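Local coordinates for protein Afp1 (Serratia entomophila, PDB 6RBN) that probably builds the inner tube of the anti-feeding prophage, a contractile injection system, by assembling with copies of itself inside the surrounding sheath, at residues A[108-113]-A[142-147]; A[113-118]-A[137-142]; A[121-126]-A[133-138]. All coordinates share one frame; numbering follows the deposited sequence.

Interaction 1 (A[108-113]-A[142-147]); sequences VSWNVS and DRVTIQ
Trp-110 and Ile-146 stand side by side on one face of an antiparallel strand pair, their side chains pointing the same way. CG1 of Ile-146 lies 3.5 Å from CD1 of Trp-110, and CD1 of Ile-146 comes obliquely to the indole nitrogen. On the same face CG1 of Val-144 meets the edge of the indole near its plane, and its other methyl, CG2, is 4.2 Å from CG2 of Val-112. Branched aliphatic chains suit an extended backbone, and here they fill in beside a broad ring that also pairs edge to face with Phe-125 of a second subunit.

The other face is polar. CB of Asn-111 rests 3.3 Å from OG1 of Thr-145. Gln-147 has CG tucked between its backbone N and carbonyl carbon (chi1 66°), which lays it beside OG of Ser-109; beyond CG the chain runs out straight. The amides of Asn-111 and Gln-147 are turned 73° apart, and OD1 of Asn-111 faces the aliphatic CG of Gln-147 at 3.6 Å. The Gln-147 amide is spent on Lys-284 and the Gln-281 carbonyl of the Afp2 chain.

Between the faces, Asn-111 N donates to Thr-145 O at 2.7 Å and Thr-145 N returns the bond to Asn-111 O. Ser-109 N binds Gln-147 O, though the reverse bond is weak. At the corner in the chain at Ser-113, CB of Ser-113 sits 3.4 Å above the centre of the Arg-143 guanidinium, with Asp-142 OD1 also against that CB. OG of Ser-113 also lies over the guanidinium face.

The chemistry thus divides the strand pair: backbone bonds hold it, the apolar face packs against a neighbouring Afp1 subunit, and the polar face offers Asn-111 and Gln-147 to Afp2.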
loop_
_atom_site.group_PDB
_atom_site.type_symbol
_atom_site.label_atom_id
_atom_site.label_comp_id
_atom_site.label_asym_id
_atom_site.label_seq_id
_atom_site.Cartn_x
_atom_site.Cartn_y
_atom_site.Cartn_z
ATOM N N VAL A 108 -8.544 -16.183 -46.055
ATOM C CA VAL A 108 -7.664 -17.253 -46.517
ATOM C C VAL A 108 -8.250 -18.553 -45.992
ATOM O O VAL A 108 -8.551 -18.657 -44.801
ATOM C CB VAL A 108 -6.210 -17.086 -46.021
ATOM C CG1 VAL A 108 -5.374 -18.297 -46.372
ATOM C CG2 VAL A 108 -5.547 -15.852 -46.607
ATOM N N SER A 109 -8.425 -19.540 -46.865
ATOM C CA SER A 109 -8.977 -20.813 -46.433
ATOM C C SER A 109 -8.018 -21.953 -46.737
ATOM O O SER A 109 -7.179 -21.873 -47.633
ATOM C CB SER A 109 -10.335 -21.082 -47.085
ATOM O OG SER A 109 -10.212 -21.279 -48.469
ATOM N N TRP A 110 -8.162 -23.020 -45.957
ATOM C CA TRP A 110 -7.375 -24.242 -46.075
ATOM C C TRP A 110 -8.304 -25.379 -46.463
ATOM O O TRP A 110 -9.283 -25.646 -45.762
ATOM C CB TRP A 110 -6.672 -24.562 -44.757
ATOM C CG TRP A 110 -5.455 -23.758 -44.480
ATOM C CD1 TRP A 110 -4.168 -24.148 -44.661
ATOM C CD2 TRP A 110 -5.402 -22.411 -44.007
ATOM N NE1 TRP A 110 -3.312 -23.137 -44.314
ATOM C CE2 TRP A 110 -4.047 -22.056 -43.910
ATOM C CE3 TRP A 110 -6.369 -21.471 -43.647
ATOM C CZ2 TRP A 110 -3.635 -20.805 -43.471
ATOM C CZ3 TRP A 110 -5.960 -20.233 -43.214
ATOM C CH2 TRP A 110 -4.604 -19.908 -43.128
ATOM N N ASN A 111 -7.998 -26.047 -47.568
ATOM C CA ASN A 111 -8.817 -27.140 -48.066
ATOM C C ASN A 111 -8.175 -28.476 -47.731
ATOM O O ASN A 111 -6.956 -28.632 -47.813
ATOM C CB ASN A 111 -9.017 -27.029 -49.575
ATOM C CG ASN A 111 -9.758 -25.782 -49.965
ATOM O OD1 ASN A 111 -9.222 -24.917 -50.648
ATOM N ND2 ASN A 111 -11.001 -25.676 -49.526
ATOM N N VAL A 112 -9.011 -29.439 -47.351
ATOM C CA VAL A 112 -8.589 -30.781 -46.973
ATOM C C VAL A 112 -9.391 -31.764 -47.814
ATOM O O VAL A 112 -10.615 -31.645 -47.900
ATOM C CB VAL A 112 -8.810 -31.026 -45.471
ATOM C CG1 VAL A 112 -8.527 -32.442 -45.111
ATOM C CG2 VAL A 112 -7.949 -30.090 -44.648
ATOM N N SER A 113 -8.711 -32.718 -48.449
ATOM C CA SER A 113 -9.329 -33.437 -49.560
ATOM C C SER A 113 -10.208 -34.600 -49.106
ATOM O O SER A 113 -11.417 -34.606 -49.357
ATOM C CB SER A 113 -8.250 -33.926 -50.518
ATOM O OG SER A 113 -8.814 -34.656 -51.590
ATOM N N ASP A 142 -5.183 -36.699 -47.108
ATOM C CA ASP A 142 -4.179 -37.018 -48.113
ATOM C C ASP A 142 -3.474 -35.791 -48.679
ATOM O O ASP A 142 -2.307 -35.882 -49.074
ATOM C CB ASP A 142 -4.814 -37.843 -49.227
ATOM C CG ASP A 142 -6.088 -37.247 -49.719
ATOM O OD1 ASP A 142 -6.526 -36.258 -49.107
ATOM O OD2 ASP A 142 -6.657 -37.765 -50.699
ATOM N N ARG A 143 -4.149 -34.645 -48.723
ATOM C CA ARG A 143 -3.470 -33.413 -49.095
ATOM C C ARG A 143 -4.149 -32.230 -48.425
ATOM O O ARG A 143 -5.307 -32.298 -48.017
ATOM C CB ARG A 143 -3.433 -33.201 -50.612
ATOM C CG ARG A 143 -4.767 -32.895 -51.223
ATOM C CD ARG A 143 -4.674 -32.740 -52.721
ATOM N NE ARG A 143 -5.967 -32.382 -53.294
ATOM C CZ ARG A 143 -6.883 -33.264 -53.676
ATOM N NH1 ARG A 143 -8.031 -32.852 -54.187
ATOM N NH2 ARG A 143 -6.644 -34.563 -53.560
ATOM N N VAL A 144 -3.388 -31.142 -48.305
ATOM C CA VAL A 144 -3.861 -29.868 -47.777
ATOM C C VAL A 144 -3.466 -28.788 -48.771
ATOM O O VAL A 144 -2.278 -28.623 -49.069
ATOM C CB VAL A 144 -3.274 -29.556 -46.389
ATOM C CG1 VAL A 144 -3.619 -28.144 -45.973
ATOM C CG2 VAL A 144 -3.789 -30.530 -45.356
ATOM N N THR A 145 -4.449 -28.063 -49.292
ATOM C CA THR A 145 -4.195 -26.959 -50.203
ATOM C C THR A 145 -4.712 -25.661 -49.599
ATOM O O THR A 145 -5.571 -25.660 -48.717
ATOM C CB THR A 145 -4.840 -27.192 -51.574
ATOM O OG1 THR A 145 -6.255 -27.331 -51.424
ATOM C CG2 THR A 145 -4.277 -28.440 -52.227
ATOM N N ILE A 146 -4.168 -24.549 -50.084
ATOM C CA ILE A 146 -4.491 -23.217 -49.589
ATOM C C ILE A 146 -4.968 -22.384 -50.767
ATOM O O ILE A 146 -4.203 -22.152 -51.712
ATOM C CB ILE A 146 -3.276 -22.547 -48.927
ATOM C CG1 ILE A 146 -2.761 -23.377 -47.757
ATOM C CG2 ILE A 146 -3.622 -21.152 -48.464
ATOM C CD1 ILE A 146 -1.432 -22.920 -47.232
ATOM N N GLN A 147 -6.215 -21.931 -50.723
ATOM C CA GLN A 147 -6.677 -20.924 -51.665
ATOM C C GLN A 147 -6.840 -19.598 -50.938
ATOM O O GLN A 147 -7.283 -19.553 -49.785
ATOM C CB GLN A 147 -7.978 -21.329 -52.374
ATOM C CG GLN A 147 -9.207 -21.447 -51.522
ATOM C CD GLN A 147 -10.440 -21.759 -52.328
ATOM O OE1 GLN A 147 -10.380 -21.869 -53.547
ATOM N NE2 GLN A 147 -11.571 -21.884 -51.655
#

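Interaction 2 (A[113-118]-A[137-142]); sequences SNAFPT and ITLMAD
Met-140 N donates to Phe-116 O at 3.0 Å, an almost straight bond (171°) lying in the carbonyl plane, and Phe-116 N answers to Met-140 O in the same antiparallel hydrogen-bonded pair. Thr-118 N reaches Thr-138 O, again at 3.0 Å. Beside that backbone bond the two threonine side chains cross at about a right angle, and their hydroxyls, OG1 to OG1, hydrogen-bond at 3.0 Å; either may donate, and Thr-138 OG1 also bonds Ser-119. A beta-branched residue with a hydroxyl does both jobs here, favouring the extended chain and adding a polar tie. At the other end Asn-114 N meets Asp-142 OD1 on its syn side, 29° out of the carboxylate plane, so a side chain supplies the acceptor where the chain turns its corner.

Packing spreads from these bonds. Phe-116 has CG between its backbone N and carbonyl carbon (chi1 65°), which brings the ring alongside Met-140; CB of Met-140 lies over the ring face, 4.0 Å from its centroid, a CH-pi contact. CG2 of Thr-118 leans on the same Met-140 CB. On the opposite face CB of Pro-117 touches CD1 of Ile-137 at 3.8 Å, and CB of Ala-115 comes to 4.1 Å from CD1 of Leu-139. Pro-117 stands in a non-hydrogen-bonded pair with Leu-139, where the lack of an N-H costs nothing across this contact.

Farther out, strand 63-69 pairs with strand 134-140, and Trp-80 of helix 78-81 packs on both Pro-117 and Leu-139. The face bearing Met-140 and Thr-118 is met by Thr-42 of a neighbouring subunit, while strand 92-99 carries the sheet onward beyond strand 109-121.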
loop_
_atom_site.group_PDB
_atom_site.type_symbol
_atom_site.label_atom_id
_atom_site.label_comp_id
_atom_site.label_asym_id
_atom_site.label_seq_id
_atom_site.Cartn_x
_atom_site.Cartn_y
_atom_site.Cartn_z
ATOM N N SER A 113 -8.711 -32.718 -48.449
ATOM C CA SER A 113 -9.329 -33.437 -49.560
ATOM C C SER A 113 -10.208 -34.600 -49.106
ATOM O O SER A 113 -11.417 -34.606 -49.357
ATOM C CB SER A 113 -8.250 -33.926 -50.518
ATOM O OG SER A 113 -8.814 -34.656 -51.590
ATOM N N ASN A 114 -9.627 -35.609 -48.460
ATOM C CA ASN A 114 -10.385 -36.801 -48.062
ATOM C C ASN A 114 -10.047 -37.117 -46.612
ATOM O O ASN A 114 -9.115 -37.873 -46.334
ATOM C CB ASN A 114 -10.091 -37.988 -48.966
ATOM C CG ASN A 114 -10.723 -37.856 -50.326
ATOM O OD1 ASN A 114 -11.863 -37.417 -50.454
ATOM N ND2 ASN A 114 -9.990 -38.250 -51.357
ATOM N N ALA A 115 -10.821 -36.558 -45.693
ATOM C CA ALA A 115 -10.586 -36.745 -44.273
ATOM C C ALA A 115 -11.546 -37.784 -43.713
ATOM O O ALA A 115 -12.715 -37.833 -44.096
ATOM C CB ALA A 115 -10.739 -35.426 -43.520
ATOM N N PHE A 116 -11.040 -38.616 -42.809
ATOM C CA PHE A 116 -11.851 -39.599 -42.112
ATOM C C PHE A 116 -11.324 -39.707 -40.690
ATOM O O PHE A 116 -10.125 -39.508 -40.468
ATOM C CB PHE A 116 -11.835 -40.962 -42.830
ATOM C CG PHE A 116 -10.493 -41.640 -42.871
ATOM C CD1 PHE A 116 -9.598 -41.366 -43.888
ATOM C CD2 PHE A 116 -10.158 -42.601 -41.933
ATOM C CE1 PHE A 116 -8.379 -41.997 -43.937
ATOM C CE2 PHE A 116 -8.942 -43.230 -41.980
ATOM C CZ PHE A 116 -8.055 -42.930 -42.985
ATOM N N PRO A 117 -12.180 -39.994 -39.711
ATOM C CA PRO A 117 -11.723 -39.986 -38.319
ATOM C C PRO A 117 -10.925 -41.223 -37.957
ATOM O O PRO A 117 -11.233 -42.340 -38.378
ATOM C CB PRO A 117 -13.031 -39.928 -37.525
ATOM C CG PRO A 117 -14.019 -40.554 -38.403
ATOM C CD PRO A 117 -13.640 -40.176 -39.795
ATOM N N THR A 118 -9.882 -41.011 -37.163
ATOM C CA THR A 118 -9.111 -42.102 -36.599
ATOM C C THR A 118 -9.191 -42.177 -35.084
ATOM O O THR A 118 -8.879 -43.229 -34.523
ATOM C CB THR A 118 -7.636 -42.001 -37.014
ATOM O OG1 THR A 118 -7.082 -40.780 -36.518
ATOM C CG2 THR A 118 -7.500 -42.029 -38.516
ATOM N N ILE A 137 -11.187 -34.768 -31.905
ATOM C CA ILE A 137 -11.176 -35.744 -32.988
ATOM C C ILE A 137 -9.937 -35.523 -33.846
ATOM O O ILE A 137 -9.534 -34.380 -34.095
ATOM C CB ILE A 137 -12.487 -35.668 -33.809
ATOM C CG1 ILE A 137 -12.562 -36.758 -34.877
ATOM C CG2 ILE A 137 -12.727 -34.291 -34.411
ATOM C CD1 ILE A 137 -13.943 -36.940 -35.442
ATOM N N THR A 138 -9.291 -36.614 -34.245
ATOM C CA THR A 138 -8.173 -36.551 -35.170
ATOM C C THR A 138 -8.580 -37.172 -36.497
ATOM O O THR A 138 -9.326 -38.152 -36.541
ATOM C CB THR A 138 -6.930 -37.264 -34.651
ATOM O OG1 THR A 138 -7.215 -38.653 -34.470
ATOM C CG2 THR A 138 -6.485 -36.672 -33.338
ATOM N N LEU A 139 -8.072 -36.593 -37.573
ATOM C CA LEU A 139 -8.472 -36.955 -38.919
ATOM C C LEU A 139 -7.242 -37.341 -39.720
ATOM O O LEU A 139 -6.153 -36.801 -39.516
ATOM C CB LEU A 139 -9.189 -35.796 -39.601
ATOM C CG LEU A 139 -10.459 -35.273 -38.934
ATOM C CD1 LEU A 139 -10.907 -34.024 -39.637
ATOM C CD2 LEU A 139 -11.551 -36.299 -38.960
ATOM N N MET A 140 -7.424 -38.289 -40.629
ATOM C CA MET A 140 -6.395 -38.687 -41.576
ATOM C C MET A 140 -6.805 -38.214 -42.959
ATOM O O MET A 140 -7.900 -38.533 -43.428
ATOM C CB MET A 140 -6.199 -40.200 -41.569
ATOM C CG MET A 140 -5.130 -40.703 -42.525
ATOM S SD MET A 140 -3.451 -40.264 -42.062
ATOM C CE MET A 140 -3.189 -41.409 -40.714
ATOM N N ALA A 141 -5.933 -37.453 -43.608
ATOM C CA ALA A 141 -6.240 -36.922 -44.928
ATOM C C ALA A 141 -5.140 -37.276 -45.910
ATOM O O ALA A 141 -4.248 -38.061 -45.586
ATOM C CB ALA A 141 -6.428 -35.414 -44.863
ATOM N N ASP A 142 -5.183 -36.699 -47.108
ATOM C CA ASP A 142 -4.179 -37.018 -48.113
ATOM C C ASP A 142 -3.474 -35.791 -48.679
ATOM O O ASP A 142 -2.307 -35.882 -49.074
ATOM C CB ASP A 142 -4.814 -37.843 -49.227
ATOM C CG ASP A 142 -6.088 -37.247 -49.719
ATOM O OD1 ASP A 142 -6.526 -36.258 -49.107
ATOM O OD2 ASP A 142 -6.657 -37.765 -50.699
#

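Interaction 3 (A[121-126]-A[133-138]); sequences TSPSFD and AVQQIT
The outer end of an antiparallel beta hairpin, where its two strands part, is marked by the pairing of Thr-121 with Gln-136. Thr-121 N donates to Gln-136 O at 3.1 Å along an almost straight N-H line (177°), although it comes from above the carbonyl plane, 38° out of it. The bond back, from Gln-136 N to Thr-121 O, is weak, and Thr-121 O also receives a CA-H...O contact from Gln-135.

The threonine side chain adds to the backbone pairing. Its OG1 has two acceptors within reach, Gln-136 O at 3.2 Å and Gln-136 OE1 at 2.9 Å, and which of them takes the single proton is not settled. Gln-136 leaves the backbone with CG anti to N but bends at its second torsion (chi2 -99°), which turns the amide oxygen toward the Thr-121 hydroxyl; CG2 of Thr-121 lies next to OE1 too. A long, flexible amide suits this position because it can fold over its partner.

Both strands belong to the main antiparallel sheet of this T4 gp19-like tail-tube fold; past Thr-121 the first gives way to a loop. Pro-123 keeps the departing chain in touch: CG lies 3.6 Å from CB of Ala-133, and CB comes to 3.7 Å from Val-134 N. Compact, apolar residues such as these fit closely together where the backbones are diverging. A little farther on, Phe-125 and Asp-126 pair in antiparallel fashion with a strand of a neighbouring subunit, and Phe-125 packs on Leu-98 of that subunit.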
loop_
_atom_site.group_PDB
_atom_site.type_symbol
_atom_site.label_atom_id
_atom_site.label_comp_id
_atom_site.label_asym_id
_atom_site.label_seq_id
_atom_site.Cartn_x
_atom_site.Cartn_y
_atom_site.Cartn_z
ATOM N N THR A 121 -11.483 -38.570 -28.622
ATOM C CA THR A 121 -11.182 -38.645 -27.201
ATOM C C THR A 121 -12.272 -37.940 -26.408
ATOM O O THR A 121 -12.529 -36.752 -26.615
ATOM C CB THR A 121 -9.817 -38.033 -26.892
ATOM O OG1 THR A 121 -9.851 -36.635 -27.170
ATOM C CG2 THR A 121 -8.747 -38.675 -27.744
ATOM N N SER A 122 -12.910 -38.680 -25.508
ATOM C CA SER A 122 -13.893 -38.115 -24.605
ATOM C C SER A 122 -13.199 -37.224 -23.575
ATOM O O SER A 122 -12.003 -37.385 -23.321
ATOM C CB SER A 122 -14.648 -39.240 -23.904
ATOM O OG SER A 122 -13.781 -39.936 -23.028
ATOM N N PRO A 123 -13.914 -36.266 -22.980
ATOM C CA PRO A 123 -13.289 -35.412 -21.967
ATOM C C PRO A 123 -12.977 -36.165 -20.684
ATOM O O PRO A 123 -13.589 -37.182 -20.355
ATOM C CB PRO A 123 -14.344 -34.332 -21.718
ATOM C CG PRO A 123 -15.612 -34.962 -22.119
ATOM C CD PRO A 123 -15.279 -35.802 -23.288
ATOM N N SER A 124 -12.000 -35.641 -19.954
ATOM C CA SER A 124 -11.635 -36.191 -18.659
ATOM C C SER A 124 -12.550 -35.596 -17.597
ATOM O O SER A 124 -12.539 -34.384 -17.372
ATOM C CB SER A 124 -10.172 -35.894 -18.347
ATOM O OG SER A 124 -9.803 -36.398 -17.077
ATOM N N PHE A 125 -13.340 -36.442 -16.951
ATOM C CA PHE A 125 -14.286 -36.001 -15.940
ATOM C C PHE A 125 -13.538 -35.791 -14.631
ATOM O O PHE A 125 -12.773 -36.659 -14.203
ATOM C CB PHE A 125 -15.388 -37.033 -15.745
ATOM C CG PHE A 125 -16.096 -37.391 -17.007
ATOM C CD1 PHE A 125 -17.042 -36.557 -17.564
ATOM C CD2 PHE A 125 -15.809 -38.586 -17.644
ATOM C CE1 PHE A 125 -17.683 -36.903 -18.731
ATOM C CE2 PHE A 125 -16.449 -38.936 -18.808
ATOM C CZ PHE A 125 -17.384 -38.096 -19.348
ATOM N N ASP A 126 -13.752 -34.642 -14.000
ATOM C CA ASP A 126 -13.096 -34.338 -12.738
ATOM C C ASP A 126 -14.030 -33.476 -11.906
ATOM O O ASP A 126 -14.540 -32.465 -12.394
ATOM C CB ASP A 126 -11.763 -33.626 -12.969
ATOM C CG ASP A 126 -10.885 -33.608 -11.736
ATOM O OD1 ASP A 126 -11.286 -34.169 -10.695
ATOM O OD2 ASP A 126 -9.784 -33.030 -11.806
ATOM N N ALA A 133 -16.860 -29.976 -21.206
ATOM C CA ALA A 133 -16.637 -31.267 -21.843
ATOM C C ALA A 133 -16.270 -31.032 -23.301
ATOM O O ALA A 133 -17.115 -30.622 -24.101
ATOM C CB ALA A 133 -17.883 -32.137 -21.716
ATOM N N VAL A 134 -15.013 -31.289 -23.647
ATOM C CA VAL A 134 -14.480 -31.015 -24.976
ATOM C C VAL A 134 -14.015 -32.321 -25.597
ATOM O O VAL A 134 -13.069 -32.947 -25.106
ATOM C CB VAL A 134 -13.328 -29.998 -24.937
ATOM C CG1 VAL A 134 -12.680 -29.879 -26.299
ATOM C CG2 VAL A 134 -13.833 -28.646 -24.493
ATOM N N GLN A 135 -14.676 -32.725 -26.674
ATOM C CA GLN A 135 -14.205 -33.827 -27.492
ATOM C C GLN A 135 -13.111 -33.347 -28.431
ATOM O O GLN A 135 -13.074 -32.182 -28.822
ATOM C CB GLN A 135 -15.350 -34.421 -28.297
ATOM C CG GLN A 135 -16.342 -35.185 -27.472
ATOM C CD GLN A 135 -17.527 -35.628 -28.283
ATOM O OE1 GLN A 135 -17.674 -35.246 -29.442
ATOM N NE2 GLN A 135 -18.380 -36.449 -27.687
ATOM N N GLN A 136 -12.225 -34.263 -28.801
ATOM C CA GLN A 136 -11.064 -33.949 -29.626
ATOM C C GLN A 136 -10.884 -35.065 -30.645
ATOM O O GLN A 136 -10.485 -36.176 -30.289
ATOM C CB GLN A 136 -9.828 -33.757 -28.748
ATOM C CG GLN A 136 -8.525 -33.440 -29.453
ATOM C CD GLN A 136 -7.655 -34.671 -29.627
ATOM O OE1 GLN A 136 -7.739 -35.614 -28.845
ATOM N NE2 GLN A 136 -6.798 -34.655 -30.629
ATOM N N ILE A 137 -11.187 -34.768 -31.905
ATOM C CA ILE A 137 -11.176 -35.744 -32.988
ATOM C C ILE A 137 -9.937 -35.523 -33.846
ATOM O O ILE A 137 -9.534 -34.380 -34.095
ATOM C CB ILE A 137 -12.487 -35.668 -33.809
ATOM C CG1 ILE A 137 -12.562 -36.758 -34.877
ATOM C CG2 ILE A 137 -12.727 -34.291 -34.411
ATOM C CD1 ILE A 137 -13.943 -36.940 -35.442
ATOM N N THR A 138 -9.291 -36.614 -34.245
ATOM C CA THR A 138 -8.173 -36.551 -35.170
ATOM C C THR A 138 -8.580 -37.172 -36.497
ATOM O O THR A 138 -9.326 -38.152 -36.541
ATOM C CB THR A 138 -6.930 -37.264 -34.651
ATOM O OG1 THR A 138 -7.215 -38.653 -34.470
ATOM C CG2 THR A 138 -6.485 -36.672 -33.338
#

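In the fold
Along the chain interactions 2 and 3 lie within the loop closed by interaction 1, and they share Ile-137 and Thr-138. All reach one antiparallel sheet. Strand 109-121 serves interactions 1 and 2, pairing first with 144-148 and then, past the corner at Ser-113, with 134-140, which also carries one side of interaction 3. The centres of interactions 1 and 2 are about 13 Å apart, those of 2 and 3 about 18 Å, and those of 1 and 3 about 26 Å. With interaction 1 facing mainly one neighbouring subunit and interactions 2 and 3 another, the sheet is placed to join successive subunits, consistent with a continuous tube wall.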